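Local coordinates for protein methylenetetrahydrofolate--tRNA-(uracil-5-)-methyltransferase TrmFO (Thermus thermophilus, PDB 3G5S) that uses FAD and methylenetetrahydrofolate to methylate, in all probability, uridine 54 of tRNAs at C5, yielding 5-methyluridine, at residues Gly65-Gln68 and Ala69-Arg73; Ala142-Leu145 and Lys146-Phe149; Gly350-Ala353 and Gly354-Ala358. One frame throughout, in Å; residues are numbered along the deposited sequence.

The three contacts are single helical stretches that follow one another along the chain, on helices 63-74, 139-149 and 343-361 of the FAD-binding, GidA-type part of TrmFO. Contacts 1 and 3 are neighbours: their centres lie about 17 Å apart and their helices touch where the selenomethionine Met-71 meets the ring of Phe-351. Contact 2 lies apart, its centre about 33 Å from that of contact 1, on the other side of the chain's centre, and about 22 Å from that of contact 3. Helix 343-361 therefore packs against helix 63-74 on one flank. The side chains of Gln-68 and Ala-142 lie about 10 and 8 Å from the bound FAD, and Gly-350 about 8 Å from it.

Contact 1 (Gly65-Gln68 and Ala69-Arg73); sequences GLLQ and AEMRR
Leu-66 and Glu-70 touch one turn apart on the alpha-helix 63-74, an i/i+4 pairing of a leucine with a carboxylate that is largely buried. Glu-70 can be followed outward. Its CB lies over the carbonyl oxygens of Leu-66 and Leu-67. CG, set beside the backbone N (chi1 -70°), comes to 3.3 Å from Leu-66 O. From there the chain runs extended, and the carboxylate ends among leucine carbons: OE2 is 3.4 Å from Leu-66 CG, and OE1 is 3.6 Å from Leu-67 CD1. The polar partners are backbone amides at the start of helix 374-384: OE2 accepts from Met-374 N and OE1 from Leu-375 N, which probably offsets the cost of burying the charge. With an alanine here, the amides of Met-374 and Leu-375 would probably lose their acceptor and a gap would open beside Leu-66. Backbone bonds tie the turns together, among them Glu-70 N to Leu-66 O (2.9 Å). On another side of the helix, Leu-67 CD1 packs loosely on CG of the selenomethionine Met-71, and both residues also touch Leu-375 and Ala-348, from helices 374-384 and 343-361. Elsewhere Gln-68 and Arg-72 reach each other through water: Gln-68 NE2 binds Gly-56 O and Arg-72 NH2 pairs with Asp-83, while one water lies 2.7 Å from Gln-68 OE1 and accepts from Arg-72 NH1 (2.9 Å), in the guanidinium plane.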
loop_
_atom_site.group_PDB
_atom_site.type_symbol
_atom_site.label_atom_id
_atom_site.label_comp_id
_atom_site.label_asym_id
_atom_site.label_seq_id
_atom_site.Cartn_x
_atom_site.Cartn_y
_atom_site.Cartn_z
ATOM N N GLY A 65 1.678 3.874 13.293
ATOM C CA GLY A 65 1.163 4.184 14.615
ATOM C C GLY A 65 -0.048 5.096 14.555
ATOM O O GLY A 65 -1.018 4.910 15.290
ATOM N N LEU A 66 -0.007 6.092 13.676
ATOM C CA LEU A 66 -1.178 6.932 13.479
ATOM C C LEU A 66 -2.348 6.108 12.939
ATOM O O LEU A 66 -3.474 6.223 13.420
ATOM C CB LEU A 66 -0.873 8.095 12.546
ATOM C CG LEU A 66 -2.071 8.944 12.129
ATOM C CD1 LEU A 66 -2.846 9.480 13.330
ATOM C CD2 LEU A 66 -1.655 10.077 11.204
ATOM N N LEU A 67 -2.092 5.266 11.943
ATOM C CA LEU A 67 -3.174 4.469 11.374
ATOM C C LEU A 67 -3.778 3.523 12.424
ATOM O O LEU A 67 -4.995 3.326 12.463
ATOM C CB LEU A 67 -2.682 3.709 10.144
ATOM C CG LEU A 67 -3.749 2.957 9.341
ATOM C CD1 LEU A 67 -4.875 3.862 8.889
ATOM C CD2 LEU A 67 -3.114 2.287 8.140
ATOM N N GLN A 68 -2.934 2.949 13.285
ATOM C CA GLN A 68 -3.426 2.129 14.390
ATOM C C GLN A 68 -4.370 2.920 15.286
ATOM O O GLN A 68 -5.439 2.442 15.661
ATOM C CB GLN A 68 -2.261 1.587 15.220
ATOM C CG GLN A 68 -1.449 0.528 14.494
ATOM C CD GLN A 68 -0.104 0.256 15.140
ATOM O OE1 GLN A 68 0.191 0.745 16.231
ATOM N NE2 GLN A 68 0.726 -0.530 14.462
ATOM N N ALA A 69 -3.958 4.128 15.651
ATOM C CA ALA A 69 -4.770 4.974 16.518
ATOM C C ALA A 69 -6.092 5.358 15.858
ATOM O O ALA A 69 -7.141 5.363 16.510
ATOM C CB ALA A 69 -3.991 6.219 16.941
ATOM N N GLU A 70 -6.044 5.682 14.570
ATOM C CA GLU A 70 -7.262 5.999 13.835
ATOM C C GLU A 70 -8.209 4.815 13.849
ATOM O O GLU A 70 -9.406 4.967 14.065
ATOM C CB GLU A 70 -6.928 6.377 12.386
ATOM C CG GLU A 70 -6.211 7.708 12.256
ATOM C CD GLU A 70 -5.732 8.036 10.846
ATOM O OE1 GLU A 70 -5.886 7.217 9.899
ATOM O OE2 GLU A 70 -5.170 9.152 10.700
HETATM N N MSE A 71 -7.676 3.628 13.593
HETATM C CA MSE A 71 -8.522 2.445 13.536
HETATM C C MSE A 71 -9.128 2.094 14.902
HETATM O O MSE A 71 -10.260 1.621 14.960
HETATM C CB MSE A 71 -7.776 1.286 12.882
HETATM C CG MSE A 71 -7.634 1.469 11.368
HETATM SE SE MSE A 71 -9.371 1.615 10.457
HETATM C CE MSE A 71 -9.482 3.557 10.389
ATOM N N ARG A 72 -8.408 2.344 16.001
ATOM C CA ARG A 72 -9.030 2.195 17.312
ATOM C C ARG A 72 -10.196 3.157 17.466
ATOM O O ARG A 72 -11.256 2.783 17.963
ATOM C CB ARG A 72 -8.034 2.440 18.440
ATOM C CG ARG A 72 -6.990 1.362 18.604
ATOM C CD ARG A 72 -6.283 1.485 19.957
ATOM N NE ARG A 72 -5.222 0.497 20.080
ATOM C CZ ARG A 72 -3.959 0.696 19.723
ATOM N NH1 ARG A 72 -3.568 1.880 19.259
ATOM N NH2 ARG A 72 -3.087 -0.294 19.840
ATOM N N ARG A 73 -9.995 4.408 17.069
ATOM C CA ARG A 73 -11.054 5.397 17.194
ATOM C C ARG A 73 -12.267 4.976 16.372
ATOM O O ARG A 73 -13.399 5.247 16.762
ATOM C CB ARG A 73 -10.564 6.780 16.760
ATOM C CG ARG A 73 -9.405 7.351 17.573
ATOM C CD ARG A 73 -9.850 8.017 18.856
ATOM N NE ARG A 73 -8.732 8.559 19.637
ATOM C CZ ARG A 73 -8.402 9.849 19.695
ATOM N NH1 ARG A 73 -9.093 10.746 19.005
ATOM N NH2 ARG A 73 -7.383 10.246 20.447
HETATM O O HOH W 1 -0.825 1.219 18.673
#

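Contact 2 (Ala142-Leu145 and Lys146-Phe149)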
loop_
_atom_site.group_PDB
_atom_site.type_symbol
_atom_site.label_atom_id
_atom_site.label_comp_id
_atom_site.label_asym_id
_atom_site.label_seq_id
_atom_site.Cartn_x
_atom_site.Cartn_y
_atom_site.Cartn_z
ATOM N N ALA A 142 -9.494 -13.069 -10.755
ATOM C CA ALA A 142 -8.597 -12.160 -11.460
ATOM C C ALA A 142 -8.980 -12.082 -12.946
ATOM O O ALA A 142 -9.028 -10.999 -13.533
ATOM C CB ALA A 142 -7.139 -12.595 -11.297
ATOM N N GLU A 143 -9.284 -13.227 -13.548
ATOM C CA GLU A 143 -9.710 -13.239 -14.945
ATOM C C GLU A 143 -11.007 -12.454 -15.136
ATOM O O GLU A 143 -11.168 -11.729 -16.116
ATOM C CB GLU A 143 -9.879 -14.676 -15.438
ATOM C CG GLU A 143 -8.570 -15.415 -15.634
ATOM C CD GLU A 143 -7.705 -14.783 -16.706
ATOM O OE1 GLU A 143 -8.231 -14.477 -17.797
ATOM O OE2 GLU A 143 -6.496 -14.601 -16.461
ATOM N N ALA A 144 -11.934 -12.604 -14.198
ATOM C CA ALA A 144 -13.194 -11.878 -14.262
ATOM C C ALA A 144 -12.974 -10.365 -14.181
ATOM O O ALA A 144 -13.625 -9.590 -14.889
ATOM C CB ALA A 144 -14.133 -12.345 -13.164
ATOM N N LEU A 145 -12.056 -9.945 -13.316
ATOM C CA LEU A 145 -11.744 -8.529 -13.185
ATOM C C LEU A 145 -11.094 -7.976 -14.453
ATOM O O LEU A 145 -11.410 -6.868 -14.889
ATOM C CB LEU A 145 -10.838 -8.293 -11.976
ATOM C CG LEU A 145 -11.569 -8.397 -10.640
ATOM C CD1 LEU A 145 -10.575 -8.570 -9.502
ATOM C CD2 LEU A 145 -12.455 -7.178 -10.416
ATOM N N LYS A 146 -10.187 -8.744 -15.047
ATOM C CA LYS A 146 -9.578 -8.332 -16.304
ATOM C C LYS A 146 -10.620 -8.204 -17.413
ATOM O O LYS A 146 -10.575 -7.265 -18.204
ATOM C CB LYS A 146 -8.482 -9.313 -16.721
ATOM C CG LYS A 146 -7.265 -9.282 -15.816
ATOM C CD LYS A 146 -6.097 -10.054 -16.400
ATOM C CE LYS A 146 -6.474 -11.472 -16.768
ATOM N NZ LYS A 146 -5.314 -12.209 -17.341
ATOM N N ARG A 147 -11.554 -9.147 -17.473
ATOM C CA ARG A 147 -12.603 -9.095 -18.490
ATOM C C ARG A 147 -13.446 -7.829 -18.354
ATOM O O ARG A 147 -13.768 -7.169 -19.342
ATOM C CB ARG A 147 -13.517 -10.320 -18.396
ATOM C CG ARG A 147 -12.967 -11.586 -19.019
ATOM C CD ARG A 147 -14.087 -12.591 -19.278
ATOM N NE ARG A 147 -14.860 -12.884 -18.075
ATOM C CZ ARG A 147 -14.519 -13.801 -17.177
ATOM N NH1 ARG A 147 -13.413 -14.514 -17.341
ATOM N NH2 ARG A 147 -15.278 -14.001 -16.111
ATOM N N ARG A 148 -13.806 -7.496 -17.118
ATOM C CA ARG A 148 -14.724 -6.396 -16.864
ATOM C C ARG A 148 -14.036 -5.032 -16.978
ATOM O O ARG A 148 -14.609 -4.092 -17.526
ATOM C CB ARG A 148 -15.378 -6.591 -15.487
ATOM C CG ARG A 148 -16.334 -5.504 -15.001
ATOM C CD ARG A 148 -17.739 -5.588 -15.579
ATOM N NE ARG A 148 -18.273 -6.942 -15.716
ATOM C CZ ARG A 148 -19.078 -7.553 -14.845
ATOM N NH1 ARG A 148 -19.450 -6.957 -13.720
ATOM N NH2 ARG A 148 -19.519 -8.781 -15.109
ATOM N N PHE A 149 -12.802 -4.929 -16.482
ATOM C CA PHE A 149 -12.148 -3.627 -16.365
ATOM C C PHE A 149 -10.938 -3.409 -17.268
ATOM O O PHE A 149 -10.482 -2.277 -17.409
ATOM C CB PHE A 149 -11.799 -3.342 -14.897
ATOM C CG PHE A 149 -13.005 -3.295 -14.008
ATOM C CD1 PHE A 149 -13.888 -2.232 -14.088
ATOM C CD2 PHE A 149 -13.283 -4.327 -13.125
ATOM C CE1 PHE A 149 -15.019 -2.188 -13.294
ATOM C CE2 PHE A 149 -14.412 -4.289 -12.329
ATOM C CZ PHE A 149 -15.282 -3.216 -12.415
HETATM O O HOH W 2 -11.263 -14.521 -19.225
#
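The C-terminal turns of helix 139-149 carry an i/i+3 salt bridge, Glu-143 to Lys-146, on their partly exposed side. Lys-146 NZ donates to Glu-143 OE2 over 2.8 Å, arriving from above the carboxylate plane, 35° out of it. Both chains bend to meet: Glu-143 turns at chi2 (-63°), Lys-146 at chi3, and Lys-146 CE follows to 3.1 Å from Glu-143 OE2. NZ also has a weak bond to Tyr-156 OH. One turn on from Glu-143, the Arg-147 guanidinium folds back over the helix, one face resting on Glu-143 O and on Ala-144 CA, while NH2 comes to 3.6 Å from Ala-144 CB. Its NH2 forms a salt bridge with Glu-123. A water in the guanidinium plane accepts from Arg-147 NH1 (2.9 Å) and donates weakly to Glu-143 OE1. On another side of the helix Leu-145 CD2 touches Phe-149 CE2 at 4.0 Å, and the phenylalanine ring stacks on Phe-325. The Glu-143 carboxylate, gripped directly by one cation and reached more weakly through water by another, is thus probably favoured in its charged form.

Contact 3 (Gly350-Ala353 and Gly354-Ala358)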
loop_
_atom_site.group_PDB
_atom_site.type_symbol
_atom_site.label_atom_id
_atom_site.label_comp_id
_atom_site.label_asym_id
_atom_site.label_seq_id
_atom_site.Cartn_x
_atom_site.Cartn_y
_atom_site.Cartn_z
ATOM N N GLY A 350 -10.533 -1.945 4.297
ATOM C CA GLY A 350 -11.737 -2.739 4.523
ATOM C C GLY A 350 -12.795 -1.972 5.303
ATOM O O GLY A 350 -13.979 -1.987 4.955
ATOM N N PHE A 351 -12.365 -1.283 6.357
ATOM C CA PHE A 351 -13.273 -0.428 7.102
ATOM C C PHE A 351 -13.972 0.577 6.181
ATOM O O PHE A 351 -15.193 0.725 6.224
ATOM C CB PHE A 351 -12.515 0.302 8.222
ATOM C CG PHE A 351 -13.236 1.513 8.743
ATOM C CD1 PHE A 351 -14.340 1.385 9.574
ATOM C CD2 PHE A 351 -12.823 2.780 8.384
ATOM C CE1 PHE A 351 -15.025 2.496 10.035
ATOM C CE2 PHE A 351 -13.501 3.903 8.850
ATOM C CZ PHE A 351 -14.600 3.756 9.677
ATOM N N LEU A 352 -13.206 1.277 5.352
ATOM C CA LEU A 352 -13.794 2.321 4.521
ATOM C C LEU A 352 -14.727 1.747 3.455
ATOM O O LEU A 352 -15.815 2.274 3.213
ATOM C CB LEU A 352 -12.727 3.215 3.896
ATOM C CG LEU A 352 -13.280 4.388 3.079
ATOM C CD1 LEU A 352 -14.161 5.320 3.903
ATOM C CD2 LEU A 352 -12.164 5.162 2.422
ATOM N N ALA A 353 -14.303 0.663 2.818
ATOM C CA ALA A 353 -15.138 0.023 1.805
ATOM C C ALA A 353 -16.431 -0.487 2.422
ATOM O O ALA A 353 -17.505 -0.318 1.847
ATOM C CB ALA A 353 -14.381 -1.102 1.120
ATOM N N GLY A 354 -16.334 -1.110 3.591
ATOM C CA GLY A 354 -17.513 -1.583 4.292
ATOM C C GLY A 354 -18.435 -0.444 4.696
ATOM O O GLY A 354 -19.657 -0.557 4.601
ATOM N N LEU A 355 -17.849 0.656 5.158
ATOM C CA LEU A 355 -18.620 1.830 5.525
ATOM C C LEU A 355 -19.403 2.353 4.323
ATOM O O LEU A 355 -20.597 2.643 4.423
ATOM C CB LEU A 355 -17.690 2.914 6.074
ATOM C CG LEU A 355 -18.327 4.270 6.386
ATOM C CD1 LEU A 355 -19.477 4.164 7.390
ATOM C CD2 LEU A 355 -17.251 5.209 6.903
ATOM N N ASN A 356 -18.727 2.482 3.189
ATOM C CA ASN A 356 -19.392 3.011 2.012
ATOM C C ASN A 356 -20.415 2.059 1.409
ATOM O O ASN A 356 -21.462 2.494 0.939
ATOM C CB ASN A 356 -18.381 3.526 0.995
ATOM C CG ASN A 356 -17.807 4.864 1.417
ATOM O OD1 ASN A 356 -18.502 5.660 2.054
ATOM N ND2 ASN A 356 -16.546 5.115 1.083
ATOM N N ALA A 357 -20.129 0.764 1.457
ATOM C CA ALA A 357 -21.100 -0.240 1.032
ATOM C C ALA A 357 -22.342 -0.213 1.931
ATOM O O ALA A 357 -23.470 -0.323 1.446
ATOM C CB ALA A 357 -20.462 -1.615 1.037
ATOM N N ALA A 358 -22.128 -0.063 3.238
ATOM C CA ALA A 358 -23.234 0.020 4.183
ATOM C C ALA A 358 -24.069 1.253 3.881
ATOM O O ALA A 358 -25.305 1.208 3.853
ATOM C CB ALA A 358 -22.708 0.071 5.606
#
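Phe-351 and Leu-355 lie side by side and point the same way on helix 343-361, an alpha-helix in the FAD-binding part of the protein. The apolar contacts are few and loose. Phe-351 CZ meets Leu-355 CD2 at 4.1 Å, the methyl standing obliquely to the ring; the same methyl is 4.3 Å from Leu-352 CD1. All three residues hold CG opposite the backbone N (chi1 161° for Phe-351), which sends ring and branches up one flank of the helix. Of the polar side chains, Asn-356 leans across Leu-352: its ND2 is 3.7 Å from Leu-352 CD1 and lies near Leu-352 O, but its amide bonds go outside the helix. OD1 accepts from Val-367 N and ND2 donates to Thr-322 O, so both ends of this buried amide are satisfied and its rotation is fixed. The backbone supplies the regular i to i+4 ladder: Gly-354 N to Gly-350 O, Leu-355 N to Phe-351 O, Asn-356 N to Leu-352 O and Ala-357 N to Ala-353 O, each 2.9 Å. Gly-350, Ala-353, Gly-354 and Ala-357 form one low stripe along the helix, and Gly-350 lies close to Ala-12, in the first turn of helix 11-22 and one of the residues predicted to bind FAD. Among its neighbours, the helix sets Phe-351 against Glu-15, Thr-19 and Arg-22 of helix 11-22 and against Ala-74 of helix 63-74, while Ala-353, Asn-356 and Ala-357 rest on Tyr-332 of strand 331-333, an outermost strand of the parallel sheet.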